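PDB 5C86: kelch domain-containing protein, which oxidises alcohols as a fungal member of the AA5 galactose oxidase and glyoxal oxidase family, probably using a copper centre that is empty in this apo form. Local coordinates for residues Ser112-Ser117 and Asn145-Asp150; Trp184-Val189 and Asp202-Gly207; Thr402-Asp407 and Gly442-Val447. All coordinates share one frame; numbering follows the deposited sequence. Where two conformers were deposited one is given.

Contact 1. Residues Ser112-Ser117 and Asn145-Asp150; sequences SNMQIS and NGEVYD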
ATOM      1  N   SER A 112      -8.670  14.840  15.293  1.00 18.24           N
ATOM      2  CA  SER A 112      -9.838  14.460  16.084  1.00 20.68           C
ATOM      3  C   SER A 112      -9.802  12.961  16.333  1.00 24.34           C
ATOM      4  O   SER A 112      -9.504  12.191  15.398  1.00 19.51           O
ATOM      5  CB  SER A 112     -11.077  14.865  15.354  1.00 24.37           C
ATOM      6  OG  SER A 112     -12.312  14.499  16.004  1.00 29.27           O
ATOM      7  N   ASN A 113     -10.186  12.513  17.548  1.00 19.23           N
ATOM      8  CA  ASN A 113     -10.384  11.107  17.793  1.00 19.46           C
ATOM      9  C   ASN A 113     -11.463  10.549  16.887  1.00 17.11           C
ATOM     10  O   ASN A 113     -12.436  11.132  16.561  1.00 17.81           O
ATOM     11  CB  ASN A 113     -10.896  10.925  19.269  1.00 19.45           C
ATOM     12  CG  ASN A 113      -9.883  11.145  20.285  1.00 21.63           C
ATOM     13  OD1 ASN A 113      -8.700  11.276  20.113  1.00 20.80           O
ATOM     14  ND2 ASN A 113     -10.402  11.174  21.520  1.00 28.74           N
ATOM     15  N   MET A 114     -11.315   9.275  16.488  1.00 17.96           N
ATOM     16  CA  MET A 114     -12.385   8.542  15.820  1.00 17.64           C
ATOM     17  C   MET A 114     -13.647   8.379  16.683  1.00 17.23           C
ATOM     18  O   MET A 114     -13.513   8.464  17.927  1.00 19.10           O
ATOM     19  CB  MET A 114     -11.887   7.149  15.366  1.00 18.56           C
ATOM     20  CG  MET A 114     -10.910   7.176  14.176  1.00 17.79           C
ATOM     21  SD  MET A 114     -10.316   5.506  13.797  1.00 17.34           S
ATOM     22  CE  MET A 114      -9.319   5.049  15.162  1.00 17.66           C
ATOM     23  N   GLN A 115     -14.766   8.231  16.010  1.00 18.77           N
ATOM     24  CA  GLN A 115     -16.065   7.919  16.671  1.00 19.82           C
ATOM     25  C   GLN A 115     -16.051   6.558  17.325  1.00 21.68           C
ATOM     26  O   GLN A 115     -16.722   6.381  18.350  1.00 23.46           O
ATOM     27  CB  GLN A 115     -17.221   8.014  15.736  1.00 23.97           C
ATOM     28  CG  GLN A 115     -17.406   9.454  15.251  1.00 28.27           C
ATOM     29  CD  GLN A 115     -17.941  10.328  16.389  1.00 34.66           C
ATOM     30  OE1 GLN A 115     -17.260  11.226  16.873  0.80 40.90           O
ATOM     31  NE2 GLN A 115     -19.120   9.961  16.873  0.90 37.95           N
ATOM     32  N   ILE A 116     -15.361   5.580  16.709  1.00 20.40           N
ATOM     33  CA  ILE A 116     -15.289   4.210  17.241  1.00 19.13           C
ATOM     34  C   ILE A 116     -13.840   3.837  17.310  1.00 19.31           C
ATOM     35  O   ILE A 116     -13.160   3.837  16.218  1.00 17.94           O
ATOM     36  CB  ILE A 116     -16.041   3.225  16.363  1.00 19.45           C
ATOM     37  CG1 ILE A 116     -17.475   3.703  16.128  1.00 19.87           C
ATOM     38  CG2 ILE A 116     -15.975   1.805  16.919  1.00 19.68           C
ATOM     39  CD1 ILE A 116     -18.284   3.109  15.003  1.00 22.50           C
ATOM     40  N   SER A 117     -13.318   3.549  18.490  0.57 17.63           N
ATOM     41  CA  SER A 117     -11.929   3.188  18.655  0.57 17.19           C
ATOM     42  C   SER A 117     -11.688   1.792  18.039  0.57 17.33           C
ATOM     43  O   SER A 117     -12.582   0.934  18.042  0.57 16.42           O
ATOM     44  CB  SER A 117     -11.461   3.245  20.111  0.57 18.96           C
ATOM     45  OG  SER A 117     -12.236   2.397  20.938  0.57 17.82           O
ATOM     46  N   ASN A 145     -18.061  -0.437  12.945  1.00 17.84           N
ATOM     47  CA  ASN A 145     -18.690   0.061  11.785  1.00 17.31           C
ATOM     48  C   ASN A 145     -17.933   1.201  11.092  1.00 16.86           C
ATOM     49  O   ASN A 145     -16.895   1.639  11.570  1.00 17.62           O
ATOM     50  CB  ASN A 145     -20.146   0.469  12.078  1.00 19.31           C
ATOM     51  CG  ASN A 145     -20.991  -0.693  12.499  1.00 19.76           C
ATOM     52  OD1 ASN A 145     -20.953  -1.760  11.904  1.00 20.09           O
ATOM     53  ND2 ASN A 145     -21.876  -0.467  13.469  1.00 21.00           N
ATOM     54  N   GLY A 146     -18.441   1.546   9.909  1.00 18.97           N
ATOM     55  CA  GLY A 146     -17.754   2.544   9.066  1.00 20.12           C
ATOM     56  C   GLY A 146     -17.872   3.949   9.531  1.00 20.71           C
ATOM     57  O   GLY A 146     -18.927   4.346  10.085  1.00 20.83           O
ATOM     58  N   GLU A 147     -16.792   4.737   9.377  1.00 16.17           N
ATOM     59  CA  GLU A 147     -16.819   6.134   9.653  1.00 16.53           C
ATOM     60  C   GLU A 147     -15.920   6.845   8.668  1.00 19.96           C
ATOM     61  O   GLU A 147     -15.005   6.227   8.077  1.00 17.88           O
ATOM     62  CB  GLU A 147     -16.474   6.463  11.069  1.00 18.35           C
ATOM     63  CG  GLU A 147     -15.069   6.106  11.608  1.00 17.97           C
ATOM     64  CD  GLU A 147     -14.940   6.527  13.045  1.00 21.61           C
ATOM     65  OE1 GLU A 147     -14.755   5.646  13.907  1.00 19.41           O
ATOM     66  OE2 GLU A 147     -14.962   7.747  13.315  1.00 20.33           O
ATOM     67  N   VAL A 148     -16.118   8.136   8.564  1.00 18.25           N
ATOM     68  CA  VAL A 148     -15.382   8.945   7.556  1.00 17.85           C
ATOM     69  C   VAL A 148     -14.873  10.237   8.142  1.00 18.95           C
ATOM     70  O   VAL A 148     -15.588  10.933   8.903  1.00 18.22           O
ATOM     71  CB  VAL A 148     -16.206   9.108   6.321  1.00 19.21           C
ATOM     72  CG1 VAL A 148     -17.496   9.928   6.506  1.00 19.36           C
ATOM     73  CG2 VAL A 148     -15.361   9.730   5.172  1.00 20.23           C
ATOM     74  N   TYR A 149     -13.598  10.559   7.846  1.00 17.06           N
ATOM     75  CA  TYR A 149     -12.926  11.721   8.291  1.00 15.51           C
ATOM     76  C   TYR A 149     -12.917  12.805   7.180  1.00 19.90           C
ATOM     77  O   TYR A 149     -12.450  12.548   6.061  1.00 18.40           O
ATOM     78  CB  TYR A 149     -11.522  11.445   8.698  1.00 17.62           C
ATOM     79  CG  TYR A 149     -10.753  12.593   9.227  1.00 17.18           C
ATOM     80  CD1 TYR A 149     -11.063  13.188  10.464  1.00 17.37           C
ATOM     81  CD2 TYR A 149      -9.709  13.133   8.532  1.00 17.84           C
ATOM     82  CE1 TYR A 149     -10.310  14.219  10.962  1.00 18.46           C
ATOM     83  CE2 TYR A 149      -8.932  14.201   8.999  1.00 17.37           C
ATOM     84  CZ  TYR A 149      -9.242  14.798  10.249  1.00 17.88           C
ATOM     85  OH  TYR A 149      -8.502  15.905  10.715  1.00 18.17           O
ATOM     86  N   ASP A 150     -13.315  14.027   7.524  1.00 18.10           N
ATOM     87  CA  ASP A 150     -13.293  15.148   6.573  1.00 21.25           C
ATOM     88  C   ASP A 150     -12.159  15.994   7.041  1.00 22.06           C
ATOM     89  O   ASP A 150     -12.238  16.672   8.053  1.00 21.60           O
ATOM     90  CB  ASP A 150     -14.615  15.909   6.589  1.00 20.71           C
ATOM     91  CG  ASP A 150     -14.601  17.141   5.636  1.00 24.23           C
ATOM     92  OD1 ASP A 150     -13.505  17.592   5.295  1.00 29.87           O
ATOM     93  OD2 ASP A 150     -15.671  17.618   5.288  1.00 31.31           O
TER
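E147 holds CG between its backbone N and carbonyl carbon (chi1 63°) and runs extended beyond it, which lifts the carboxylate off its strand up to the backbone of Q115 and I116. The helix-like backbone angles of Q115 turn its own N-H and that of I116 to the same side, and one carboxylate takes both. Q115 N gives a bond of 2.7 Å to E147 OE2, on the syn lone pair; I116 N reaches E147 OE1 at 2.9 Å, also syn but 21° out of the carboxylate plane. The first side-chain carbons of the loop lie against the carboxylate, Q115 CB lying 3.3 Å from E147 OE2 and M114 CB 3.6 Å from E147 OE1, both side chains crossing that of E147 at about a right angle. I116 CD1 rests 4.0 Å from N145 O. R118 balances the charge: its NH2 makes a salt bridge to E147 OE1 and also bonds N145 O, while its NE donates to I116 O, so three acceptors share one guanidinium, which would probably keep the acid ionised.

In the kelch propeller, segment 112-117 lies in the loop leading from strand 109-111 of one blade to strand 122-125 of the next. E147 belongs to the third strand of that next blade, backbone-hydrogen-bonded to V133 of strand 131-134, and both it and M114 touch W156 on edge strand 155-158.

Contact 2. Residues Trp184-Val189 and Asp202-Gly207; sequences WKNGSV and DTKGTG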
ATOM      1  N   TRP A 184     -13.117   4.247  -5.159  1.00 12.20           N
ATOM      2  CA  TRP A 184     -13.565   4.288  -6.540  1.00 12.40           C
ATOM      3  C   TRP A 184     -14.463   5.538  -6.807  1.00 14.86           C
ATOM      4  O   TRP A 184     -14.417   6.480  -6.060  1.00 14.37           O
ATOM      5  CB  TRP A 184     -14.184   2.934  -6.922  1.00 14.25           C
ATOM      6  CG  TRP A 184     -14.379   2.614  -8.369  1.00 13.54           C
ATOM      7  CD1 TRP A 184     -15.586   2.207  -9.033  1.00 14.04           C
ATOM      8  CD2 TRP A 184     -13.376   2.636  -9.405  1.00 12.87           C
ATOM      9  NE1 TRP A 184     -15.337   1.959 -10.352  1.00 15.17           N
ATOM     10  CE2 TRP A 184     -14.019   2.215 -10.616  1.00 14.39           C
ATOM     11  CE3 TRP A 184     -11.999   2.895  -9.415  1.00 14.16           C
ATOM     12  CZ2 TRP A 184     -13.315   2.054 -11.773  1.00 14.40           C
ATOM     13  CZ3 TRP A 184     -11.285   2.722 -10.632  1.00 13.68           C
ATOM     14  CH2 TRP A 184     -11.966   2.343 -11.774  1.00 13.38           C
ATOM     15  N   LYS A 185     -15.244   5.486  -7.867  1.00 15.09           N
ATOM     16  CA  LYS A 185     -15.939   6.659  -8.359  1.00 15.09           C
ATOM     17  C   LYS A 185     -16.892   7.223  -7.323  1.00 16.46           C
ATOM     18  O   LYS A 185     -17.536   6.427  -6.590  1.00 14.66           O
ATOM     19  CB  LYS A 185     -16.639   6.290  -9.638  1.00 16.20           C
ATOM     20  CG  LYS A 185     -15.686   5.897 -10.769  1.00 19.34           C
ATOM     21  CD  LYS A 185     -16.418   5.475 -12.054  1.00 22.88           C
ATOM     22  CE  LYS A 185     -15.418   4.989 -13.121  1.00 25.18           C
ATOM     23  NZ  LYS A 185     -16.128   4.944 -14.459  1.00 29.55           N
ATOM     24  N   ASN A 186     -16.966   8.546  -7.270  1.00 18.32           N
ATOM     25  CA  ASN A 186     -18.037   9.268  -6.524  1.00 20.30           C
ATOM     26  C   ASN A 186     -18.193   8.817  -5.083  1.00 19.28           C
ATOM     27  O   ASN A 186     -19.311   8.522  -4.591  1.00 20.43           O
ATOM     28  CB  ASN A 186     -19.332   8.950  -7.256  1.00 20.52           C
ATOM     29  CG  ASN A 186     -20.478   9.919  -6.884  1.00 26.17           C
ATOM     30  OD1 ASN A 186     -20.254  10.964  -6.330  1.00 27.45           O
ATOM     31  ND2 ASN A 186     -21.669   9.503  -7.129  1.00 32.39           N
ATOM     32  N   GLY A 187     -17.075   8.683  -4.424  1.00 17.46           N
ATOM     33  CA  GLY A 187     -17.026   8.443  -3.007  1.00 16.39           C
ATOM     34  C   GLY A 187     -17.274   7.015  -2.642  1.00 17.14           C
ATOM     35  O   GLY A 187     -17.430   6.750  -1.463  1.00 17.11           O
ATOM     36  N   SER A 188     -17.300   6.099  -3.591  1.00 15.19           N
ATOM     37  CA  SER A 188     -17.517   4.721  -3.351  1.00 14.12           C
ATOM     38  C   SER A 188     -16.191   4.062  -2.847  1.00 15.52           C
ATOM     39  O   SER A 188     -15.111   4.566  -3.148  1.00 13.99           O
ATOM     40  CB  SER A 188     -18.014   4.013  -4.554  1.00 16.94           C
ATOM     41  OG  SER A 188     -16.990   3.944  -5.540  1.00 15.81           O
ATOM     42  N   VAL A 189     -16.342   2.954  -2.159  1.00 15.43           N
ATOM     43  CA  VAL A 189     -15.228   2.108  -1.694  1.00 15.05           C
ATOM     44  C   VAL A 189     -15.624   0.684  -1.926  1.00 14.78           C
ATOM     45  O   VAL A 189     -16.670   0.231  -1.417  1.00 15.78           O
ATOM     46  CB  VAL A 189     -14.842   2.384  -0.264  1.00 13.53           C
ATOM     47  CG1 VAL A 189     -13.768   1.358   0.190  1.00 14.38           C
ATOM     48  CG2 VAL A 189     -14.353   3.768  -0.014  1.00 15.00           C
ATOM     49  N   ASP A 202     -20.692   3.331   0.118  1.00 20.86           N
ATOM     50  CA  ASP A 202     -20.779   4.706  -0.326  1.00 24.06           C
ATOM     51  C   ASP A 202     -20.529   5.512   0.891  1.00 25.29           C
ATOM     52  O   ASP A 202     -21.138   5.281   1.949  1.00 23.84           O
ATOM     53  CB  ASP A 202     -22.180   4.970  -0.893  1.00 26.07           C
ATOM     54  CG  ASP A 202     -22.364   6.399  -1.447  1.00 29.83           C
ATOM     55  OD1 ASP A 202     -21.523   7.282  -1.288  1.00 26.95           O
ATOM     56  OD2 ASP A 202     -23.441   6.603  -2.040  1.00 34.32           O
ATOM     57  N   THR A 203     -19.576   6.422   0.808  1.00 21.83           N
ATOM     58  CA  THR A 203     -19.125   7.185   1.892  1.00 20.35           C
ATOM     59  C   THR A 203     -19.784   8.566   1.958  1.00 22.68           C
ATOM     60  O   THR A 203     -19.374   9.357   2.811  1.00 24.73           O
ATOM     61  CB  THR A 203     -17.589   7.369   1.898  1.00 22.59           C
ATOM     62  OG1 THR A 203     -17.216   8.136   0.748  1.00 20.60           O
ATOM     63  CG2 THR A 203     -16.890   5.955   1.906  1.00 22.56           C
ATOM     64  N   LYS A 204     -20.718   8.837   1.072  1.00 25.28           N
ATOM     65  CA  LYS A 204     -21.316  10.185   1.018  1.00 25.88           C
ATOM     66  C   LYS A 204     -22.579  10.148   1.932  1.00 28.10           C
ATOM     67  O   LYS A 204     -23.201   9.085   2.119  1.00 23.97           O
ATOM     68  CB  LYS A 204     -21.711  10.499  -0.395  1.00 29.36           C
ATOM     69  CG  LYS A 204     -20.563  10.578  -1.400  1.00 28.88           C
ATOM     70  CD  LYS A 204     -21.067  11.128  -2.733  1.00 28.28           C
ATOM     71  CE  LYS A 204     -22.164  10.371  -3.448  1.00 29.22           C
ATOM     72  NZ  LYS A 204     -22.011   8.912  -3.599  1.00 29.03           N
ATOM     73  N   GLY A 205     -22.948  11.291   2.498  1.00 27.51           N
ATOM     74  CA  GLY A 205     -24.265  11.382   3.207  1.00 28.63           C
ATOM     75  C   GLY A 205     -24.226  10.549   4.482  1.00 20.90           C
ATOM     76  O   GLY A 205     -23.287  10.688   5.290  1.00 24.64           O
ATOM     77  N   THR A 206     -25.237   9.692   4.637  1.00 24.92           N
ATOM     78  CA  THR A 206     -25.321   8.797   5.757  1.00 24.44           C
ATOM     79  C   THR A 206     -24.770   7.398   5.385  1.00 24.13           C
ATOM     80  O   THR A 206     -24.775   6.451   6.201  1.00 25.04           O
ATOM     81  CB  THR A 206     -26.780   8.677   6.347  1.00 26.64           C
ATOM     82  OG1 THR A 206     -27.632   8.113   5.385  1.00 27.74           O
ATOM     83  CG2 THR A 206     -27.344  10.041   6.686  1.00 29.98           C
ATOM     84  N   GLY A 207     -24.287   7.251   4.157  1.00 24.41           N
ATOM     85  CA  GLY A 207     -23.680   6.008   3.724  1.00 25.09           C
ATOM     86  C   GLY A 207     -24.633   5.023   3.148  1.00 27.52           C
ATOM     87  O   GLY A 207     -25.871   5.103   3.281  1.00 27.26           O
TER
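G187 O is gripped twice by T203. T203 OG1 comes in the carbonyl plane, on a lone pair, 2.6 Å from G187 O; T203 N, 3.1 Å from the same oxygen, lies well above that plane. K204 NZ donates to N186 O at 2.9 Å. The lysine gets there by bending at chi3 and chi4, and its chain crosses that of N186 at about a right angle, K204 CE lying 3.5 Å from N186 OD1. N186, a glycosylation site in another structure of this protein, is bare here.

A second shell fixes the lysine. D202 OD1 accepts from K204 N, closing an Asx turn, and from K204 NZ in a salt bridge of 2.9 Å, the two donors arriving from opposite faces of the carboxylate. S188 N and S188 OG both return to K185 O, the hydroxyl at 2.8 Å, while G187 N bonds S127 OG.

This is the open end of a blade hairpin: S188 and D202 form an antiparallel non-hydrogen-bonded pair joining strand 188-191 to strand 197-202. V189 CG2 and T203 CG2 meet at 3.9 Å, and both residues touch F132 of strand 131-134 in the preceding blade, while V189 also packs on L181 of strand 181-183.

Contact 3. Residues Thr402-Asp407 and Gly442-Val447; sequences TITMQD and GKSFTV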
ATOM      1  N   THR A 402       3.287  18.334 -18.973  1.00 13.46           N
ATOM      2  CA  THR A 402       4.311  18.097 -19.937  1.00 13.49           C
ATOM      3  C   THR A 402       5.586  17.623 -19.196  1.00 12.45           C
ATOM      4  O   THR A 402       6.057  18.324 -18.275  1.00 14.69           O
ATOM      5  CB  THR A 402       4.617  19.343 -20.797  1.00 14.72           C
ATOM      6  OG1 THR A 402       3.418  19.691 -21.519  1.00 17.31           O
ATOM      7  CG2 THR A 402       5.703  19.063 -21.810  1.00 15.58           C
ATOM      8  N   ILE A 403       6.122  16.501 -19.638  1.00 12.95           N
ATOM      9  CA  ILE A 403       7.255  15.813 -19.056  1.00 14.02           C
ATOM     10  C   ILE A 403       8.388  16.024 -20.045  1.00 14.80           C
ATOM     11  O   ILE A 403       8.238  15.583 -21.183  1.00 16.90           O
ATOM     12  CB  ILE A 403       6.971  14.340 -18.884  1.00 15.12           C
ATOM     13  CG1 ILE A 403       5.712  14.103 -18.043  1.00 15.66           C
ATOM     14  CG2 ILE A 403       8.229  13.631 -18.291  1.00 14.92           C
ATOM     15  CD1 ILE A 403       4.908  12.908 -18.422  1.00 19.78           C
ATOM     16  N   THR A 404       9.488  16.603 -19.628  1.00 14.87           N
ATOM     17  CA  THR A 404      10.633  16.738 -20.600  1.00 16.75           C
ATOM     18  C   THR A 404      11.732  15.770 -20.156  1.00 13.23           C
ATOM     19  O   THR A 404      12.182  15.848 -19.033  1.00 13.59           O
ATOM     20  CB  THR A 404      11.156  18.150 -20.550  1.00 19.94           C
ATOM     21  OG1 THR A 404      10.081  19.046 -20.887  1.00 23.58           O
ATOM     22  CG2 THR A 404      12.279  18.322 -21.542  1.00 22.29           C
ATOM     23  N   MET A 405      12.081  14.873 -21.042  1.00 14.00           N
ATOM     24  CA  MET A 405      13.099  13.841 -20.865  1.00 13.03           C
ATOM     25  C   MET A 405      14.429  14.397 -21.263  1.00 16.17           C
ATOM     26  O   MET A 405      14.541  15.174 -22.222  1.00 17.06           O
ATOM     27  CB  MET A 405      12.771  12.592 -21.653  1.00 15.30           C
ATOM     28  CG  MET A 405      11.369  12.022 -21.370  1.00 15.68           C
ATOM     29  SD  MET A 405      11.105  11.681 -19.601  1.00 15.26           S
ATOM     30  CE  MET A 405      12.364  10.429 -19.378  1.00 14.65           C
ATOM     31  N   GLN A 406      15.456  13.911 -20.602  1.00 14.59           N
ATOM     32  CA  GLN A 406      16.844  14.301 -20.913  1.00 14.74           C
ATOM     33  C   GLN A 406      17.276  13.897 -22.304  1.00 16.69           C
ATOM     34  O   GLN A 406      17.926  14.724 -23.011  1.00 19.53           O
ATOM     35  CB  GLN A 406      17.746  13.699 -19.849  1.00 15.78           C
ATOM     36  CG  GLN A 406      19.237  14.078 -20.040  1.00 20.50           C
ATOM     37  CD  GLN A 406      20.017  13.393 -18.940  1.00 24.60           C
ATOM     38  OE1 GLN A 406      19.981  13.843 -17.851  1.00 27.59           O
ATOM     39  NE2 GLN A 406      20.523  12.217 -19.195  1.00 36.95           N
ATOM     40  N   ASP A 407      16.948  12.676 -22.708  1.00 16.45           N
ATOM     41  CA  ASP A 407      17.372  12.037 -23.941  1.00 19.03           C
ATOM     42  C   ASP A 407      16.142  11.764 -24.834  1.00 18.35           C
ATOM     43  O   ASP A 407      15.132  11.241 -24.391  1.00 17.11           O
ATOM     44  CB  ASP A 407      18.046  10.683 -23.656  1.00 22.71           C
ATOM     45  CG  ASP A 407      18.953  10.705 -22.403  1.00 30.30           C
ATOM     46  OD1 ASP A 407      20.021  11.358 -22.578  1.00 28.62           O
ATOM     47  OD2 ASP A 407      18.582  10.168 -21.256  1.00 30.99           O
ATOM     48  N   GLY A 442      10.955  13.992 -29.491  1.00 18.15           N
ATOM     49  CA  GLY A 442      11.162  12.828 -28.672  1.00 17.93           C
ATOM     50  C   GLY A 442      11.657  13.134 -27.267  1.00 17.90           C
ATOM     51  O   GLY A 442      12.072  12.190 -26.562  1.00 17.34           O
ATOM     52  N   LYS A 443      11.527  14.352 -26.816  1.00 17.41           N
ATOM     53  CA  LYS A 443      11.953  14.752 -25.450  1.00 17.73           C
ATOM     54  C   LYS A 443      10.775  15.220 -24.594  1.00 18.30           C
ATOM     55  O   LYS A 443      10.583  14.778 -23.435  1.00 19.00           O
ATOM     56  CB  LYS A 443      13.000  15.828 -25.506  1.00 19.65           C
ATOM     57  CG  LYS A 443      14.367  15.339 -26.033  1.00 23.38           C
ATOM     58  CD  LYS A 443      15.467  16.439 -26.025  1.00 26.86           C
ATOM     59  CE  LYS A 443      15.492  17.540 -24.878  1.00 33.23           C
ATOM     60  NZ  LYS A 443      15.647  17.518 -23.326  1.00 32.18           N
ATOM     61  N   SER A 444       9.923  16.020 -25.163  1.00 16.44           N
ATOM     62  CA  SER A 444       8.825  16.554 -24.382  1.00 16.29           C
ATOM     63  C   SER A 444       7.582  15.700 -24.768  1.00 15.21           C
ATOM     64  O   SER A 444       7.339  15.411 -25.953  1.00 15.78           O
ATOM     65  CB  SER A 444       8.552  18.005 -24.751  1.00 20.77           C
ATOM     66  OG  SER A 444       9.582  18.779 -24.129  1.00 28.87           O
ATOM     67  N   PHE A 445       6.854  15.241 -23.741  1.00 13.13           N
ATOM     68  CA  PHE A 445       5.670  14.432 -23.875  1.00 13.24           C
ATOM     69  C   PHE A 445       4.615  14.999 -22.999  1.00 13.36           C
ATOM     70  O   PHE A 445       4.872  15.289 -21.823  1.00 14.44           O
ATOM     71  CB  PHE A 445       5.904  13.010 -23.515  1.00 13.38           C
ATOM     72  CG  PHE A 445       6.821  12.316 -24.429  1.00 14.76           C
ATOM     73  CD1 PHE A 445       8.180  12.506 -24.294  1.00 16.63           C
ATOM     74  CD2 PHE A 445       6.328  11.485 -25.432  1.00 16.06           C
ATOM     75  CE1 PHE A 445       9.040  11.902 -25.189  1.00 16.67           C
ATOM     76  CE2 PHE A 445       7.201  10.877 -26.317  1.00 16.19           C
ATOM     77  CZ  PHE A 445       8.550  11.146 -26.179  1.00 16.73           C
ATOM     78  N   THR A 446       3.384  15.095 -23.483  1.00 12.15           N
ATOM     79  CA  THR A 446       2.356  15.627 -22.635  1.00 11.85           C
ATOM     80  C   THR A 446       1.336  14.524 -22.352  1.00 10.87           C
ATOM     81  O   THR A 446       0.915  13.823 -23.247  1.00 12.91           O
ATOM     82  CB  THR A 446       1.659  16.854 -23.272  1.00 13.66           C
ATOM     83  OG1 THR A 446       2.670  17.890 -23.465  1.00 14.32           O
ATOM     84  CG2 THR A 446       0.514  17.362 -22.405  1.00 14.13           C
ATOM     85  N   VAL A 447       0.987  14.393 -21.098  1.00 10.73           N
ATOM     86  CA  VAL A 447      -0.008  13.454 -20.593  1.00 11.71           C
ATOM     87  C   VAL A 447      -1.143  14.237 -19.982  1.00 12.26           C
ATOM     88  O   VAL A 447      -1.002  15.428 -19.666  1.00 13.45           O
ATOM     89  CB  VAL A 447       0.595  12.505 -19.498  1.00 12.67           C
ATOM     90  CG1 VAL A 447       1.678  11.648 -20.083  1.00 12.27           C
ATOM     91  CG2 VAL A 447       1.069  13.252 -18.231  1.00 14.20           C
TER
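Strands 402-405 and 444-447 run antiparallel, their N-to-C directions 154° apart, with I403 and F445 as the hydrogen-bonded pair between two non-hydrogen-bonded pairs, T402 with T446 and T404 with S444. They belong to the early-set domain, the immunoglobulin-like beta sandwich that follows the propeller in this family, and illustrate how a sandwich strand pair divides its side chains between solvent and core. I403 N bonds F445 O at 2.8 Å almost in line, and the reciprocal bond from F445 N to I403 O completes the pair. Beyond the last bridge, M405 N still reaches K443 O, also at 2.8 Å.

The T402, T404, S444 and T446 face is polar. All four hydroxyls stand anti to their carbonyl carbons, and in each non-hydrogen-bonded pair they are hydrogen-bonded to each other across the strands, with either hydroxyl a possible donor: T402 OG1 and T446 OG1 at 2.8 Å, T404 OG1 and S444 OG at a longer 3.3 Å. On the I403 and F445 face the packing is apolar. I403 CD1 lies 3.8 Å from V447 CG1, and M405 CG comes obliquely to within 4.4 Å of F445 CD1. I403 and M405 continue this buried layer to L463 and A465 of strand 459-466, while the ring of F445 meets that of F413.

Strand 400-405 is flanked on its other edge by strand 387-390, and strand 444-448 by strand 431-438. At the loop end D441 OD1 accepts from both K443 N and S444 N. The K443 chain, turned at a chi3 of 34°, well short of a staggered value, then curls back across the strands and places NZ 2.8 Å from M405 O, with a C=O...N angle of 149°.

In the fold
Contact 1 joins an inter-blade loop to strand 147-150, and contact 2 lies in the blade after that strand's. The two touch: their centres are 15 Å apart, and V148 CG1 packs 4.2 Å from T203 O. Contact 3 lies in the early-set domain, its centre 43 Å from that of contact 1 and 36 Å from that of contact 2; the nearest atoms of contacts 2 and 3 are about 18 Å apart. The copper site, empty here, uses Y120 from a kelch motif, H423 from the early-set region, and H335. Contact 1 is the nearest to it in sequence: Y120 follows S117 by three residues, and its side chain is about 11 Å from that of M114. Contacts 2 and 3 lie away from it.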